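Endo-b-1,4-glucanase (Nasutitermes takasagoensis, PDB 1KS8) probably hydrolyses internal beta-1,4-glucosidic linkages of cellulose and related beta-glucans, as a family 9 glycoside hydrolase with an (alpha/alpha)6 fold. Local coordinates at residues A[280-285]-A[310-314]. Numbering follows the deposited sequence.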
ATOM      1  N   TYR A 280      11.819  -9.588 -16.409  1.00 11.41           N
ATOM      2  CA  TYR A 280      10.999  -8.406 -16.171  1.00 11.49           C
ATOM      3  C   TYR A 280      11.846  -7.186 -15.819  1.00 11.17           C
ATOM      4  O   TYR A 280      11.669  -6.112 -16.395  1.00 10.17           O
ATOM      5  CB  TYR A 280       9.998  -8.675 -15.045  1.00 12.96           C
ATOM      6  CG  TYR A 280       9.181  -7.460 -14.660  1.00 13.01           C
ATOM      7  CD1 TYR A 280       8.310  -6.864 -15.571  1.00 14.61           C
ATOM      8  CD2 TYR A 280       9.293  -6.899 -13.389  1.00 13.60           C
ATOM      9  CE1 TYR A 280       7.568  -5.731 -15.225  1.00 14.84           C
ATOM     10  CE2 TYR A 280       8.556  -5.767 -13.032  1.00 13.53           C
ATOM     11  CZ  TYR A 280       7.699  -5.191 -13.956  1.00 13.57           C
ATOM     12  OH  TYR A 280       6.984  -4.064 -13.615  1.00 18.56           O
ATOM     13  N   VAL A 281      12.758  -7.347 -14.867  1.00 10.42           N
ATOM     14  CA  VAL A 281      13.607  -6.236 -14.461  1.00 10.82           C
ATOM     15  C   VAL A 281      14.467  -5.736 -15.615  1.00 12.11           C
ATOM     16  O   VAL A 281      14.572  -4.528 -15.834  1.00 12.80           O
ATOM     17  CB  VAL A 281      14.513  -6.626 -13.272  1.00 11.29           C
ATOM     18  CG1 VAL A 281      15.473  -5.487 -12.957  1.00 11.69           C
ATOM     19  CG2 VAL A 281      13.655  -6.935 -12.047  1.00 11.02           C
ATOM     20  N   ASN A 282      15.078  -6.656 -16.356  1.00 12.33           N
ATOM     21  CA  ASN A 282      15.918  -6.271 -17.485  1.00 12.46           C
ATOM     22  C   ASN A 282      15.096  -5.476 -18.488  1.00 13.13           C
ATOM     23  O   ASN A 282      15.576  -4.498 -19.061  1.00 12.60           O
ATOM     24  CB  ASN A 282      16.516  -7.511 -18.158  1.00 12.97           C
ATOM     25  CG  ASN A 282      17.587  -8.178 -17.309  1.00 14.22           C
ATOM     26  OD1 ASN A 282      18.026  -9.291 -17.608  1.00 17.14           O
ATOM     27  ND2 ASN A 282      18.016  -7.499 -16.251  1.00 12.57           N
ATOM     28  N   TYR A 283      13.851  -5.896 -18.694  1.00 12.16           N
ATOM     29  CA  TYR A 283      12.959  -5.204 -19.613  1.00 12.52           C
ATOM     30  C   TYR A 283      12.714  -3.770 -19.153  1.00 12.06           C
ATOM     31  O   TYR A 283      12.765  -2.834 -19.950  1.00 12.21           O
ATOM     32  CB  TYR A 283      11.615  -5.925 -19.714  1.00 12.58           C
ATOM     33  CG  TYR A 283      10.582  -5.099 -20.438  1.00 14.31           C
ATOM     34  CD1 TYR A 283      10.678  -4.879 -21.811  1.00 16.62           C
ATOM     35  CD2 TYR A 283       9.556  -4.465 -19.738  1.00 15.34           C
ATOM     36  CE1 TYR A 283       9.785  -4.044 -22.469  1.00 18.43           C
ATOM     37  CE2 TYR A 283       8.655  -3.627 -20.387  1.00 17.41           C
ATOM     38  CZ  TYR A 283       8.778  -3.418 -21.750  1.00 18.92           C
ATOM     39  OH  TYR A 283       7.910  -2.567 -22.393  1.00 21.26           O
ATOM     40  N   LEU A 284      12.432  -3.599 -17.865  1.00 11.14           N
ATOM     41  CA  LEU A 284      12.185  -2.267 -17.328  1.00 10.84           C
ATOM     42  C   LEU A 284      13.393  -1.360 -17.520  1.00 11.21           C
ATOM     43  O   LEU A 284      13.263  -0.229 -17.981  1.00 11.18           O
ATOM     44  CB  LEU A 284      11.848  -2.341 -15.836  1.00 10.56           C
ATOM     45  CG  LEU A 284      10.520  -2.984 -15.430  1.00 10.23           C
ATOM     46  CD1 LEU A 284      10.415  -2.981 -13.912  1.00 11.74           C
ATOM     47  CD2 LEU A 284       9.350  -2.219 -16.053  1.00 11.34           C
ATOM     48  N   ILE A 285      14.568  -1.863 -17.161  1.00 12.00           N
ATOM     49  CA  ILE A 285      15.798  -1.092 -17.275  1.00 12.78           C
ATOM     50  C   ILE A 285      16.178  -0.758 -18.713  1.00 13.33           C
ATOM     51  O   ILE A 285      16.503   0.387 -19.032  1.00 13.40           O
ATOM     52  CB  ILE A 285      16.979  -1.848 -16.619  1.00 12.80           C
ATOM     53  CG1 ILE A 285      16.719  -1.996 -15.118  1.00 13.86           C
ATOM     54  CG2 ILE A 285      18.290  -1.113 -16.880  1.00 11.87           C
ATOM     55  CD1 ILE A 285      17.801  -2.740 -14.365  1.00 15.09           C
ATOM     56  N   ALA A 310       8.351  -0.648  -8.953  1.00  9.15           N
ATOM     57  CA  ALA A 310       9.323  -1.352  -9.776  1.00  8.34           C
ATOM     58  C   ALA A 310      10.666  -1.340  -9.052  1.00  9.48           C
ATOM     59  O   ALA A 310      11.380  -2.346  -9.035  1.00 10.09           O
ATOM     60  CB  ALA A 310       9.447  -0.681 -11.139  1.00 10.36           C
ATOM     61  N   ALA A 311      11.005  -0.206  -8.445  1.00  9.07           N
ATOM     62  CA  ALA A 311      12.262  -0.091  -7.714  1.00  9.16           C
ATOM     63  C   ALA A 311      12.314  -1.132  -6.598  1.00  9.39           C
ATOM     64  O   ALA A 311      13.354  -1.751  -6.367  1.00  9.28           O
ATOM     65  CB  ALA A 311      12.418   1.314  -7.132  1.00  9.15           C
ATOM     66  N   PHE A 312      11.197  -1.336  -5.906  1.00  9.08           N
ATOM     67  CA  PHE A 312      11.192  -2.317  -4.831  1.00  8.43           C
ATOM     68  C   PHE A 312      11.377  -3.732  -5.365  1.00  9.08           C
ATOM     69  O   PHE A 312      12.076  -4.538  -4.755  1.00  9.73           O
ATOM     70  CB  PHE A 312       9.907  -2.249  -4.010  1.00 10.60           C
ATOM     71  CG  PHE A 312       9.955  -3.104  -2.780  1.00  9.27           C
ATOM     72  CD1 PHE A 312      10.907  -2.862  -1.795  1.00  9.96           C
ATOM     73  CD2 PHE A 312       9.098  -4.188  -2.632  1.00 11.04           C
ATOM     74  CE1 PHE A 312      11.010  -3.688  -0.679  1.00 11.35           C
ATOM     75  CE2 PHE A 312       9.194  -5.023  -1.517  1.00 11.54           C
ATOM     76  CZ  PHE A 312      10.151  -4.771  -0.542  1.00 12.25           C
ATOM     77  N   ILE A 313      10.749  -4.042  -6.496  1.00  8.45           N
ATOM     78  CA  ILE A 313      10.907  -5.366  -7.085  1.00  8.64           C
ATOM     79  C   ILE A 313      12.380  -5.566  -7.433  1.00  8.79           C
ATOM     80  O   ILE A 313      12.928  -6.651  -7.246  1.00  9.82           O
ATOM     81  CB  ILE A 313      10.037  -5.529  -8.358  1.00  9.51           C
ATOM     82  CG1 ILE A 313       8.562  -5.650  -7.959  1.00 11.14           C
ATOM     83  CG2 ILE A 313      10.471  -6.765  -9.149  1.00 10.66           C
ATOM     84  CD1 ILE A 313       8.239  -6.864  -7.090  1.00 13.15           C
ATOM     85  N   MET A 314      13.026  -4.512  -7.920  1.00  9.33           N
ATOM     86  CA  MET A 314      14.439  -4.590  -8.275  1.00  9.65           C
ATOM     87  C   MET A 314      15.299  -4.837  -7.042  1.00 10.26           C
ATOM     88  O   MET A 314      16.253  -5.616  -7.086  1.00 10.65           O
ATOM     89  CB  MET A 314      14.889  -3.302  -8.963  1.00 10.04           C
ATOM     90  CG  MET A 314      14.325  -3.135 -10.359  1.00 10.63           C
ATOM     91  SD  MET A 314      14.939  -1.643 -11.149  1.00 12.28           S
ATOM     92  CE  MET A 314      13.744  -1.460 -12.468  1.00 12.10           C
TER
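The ring of Tyr280 meets Ile313 at its edge: CG2 of Ile313 lies near the ring plane, 4.4 Å from Tyr280 CD2. Over one face of the same ring sits Leu284 CG, one helical turn further on, 3.9 Å above the plane and shifted toward the rim. The same Ile313 methyl also touches Val281 CG2. The other Val281 branch, CG1, turned anti to the backbone N (chi1 175°), comes within 3.7 Å of Met314 CG. From there the Met314 chain runs extended (chi2 -178°) across to helix 271-286, where its CE methyl lies between Leu284 CD1 at 3.9 Å and Ile285 CG1 at 4.0 Å. Leu284 CD1 also packs on the small Ala310 CB, 3.7 Å away. No hydrogen bond crosses the interface, which is held by apolar packing. The axes of segments 280-285 and 310-314 approach to 10.6 Å and cross steeply, their N-to-C directions 132° apart, as parts of successive helices 271-286 and 303-319 of the (alpha/alpha)6 barrel. Tyr327 and Phe330 of helix 324-341 flank the contact, Phe330 touching both Ile285 and Met314, while Ser258 of helix 257-268 meets Tyr280 and Ile313.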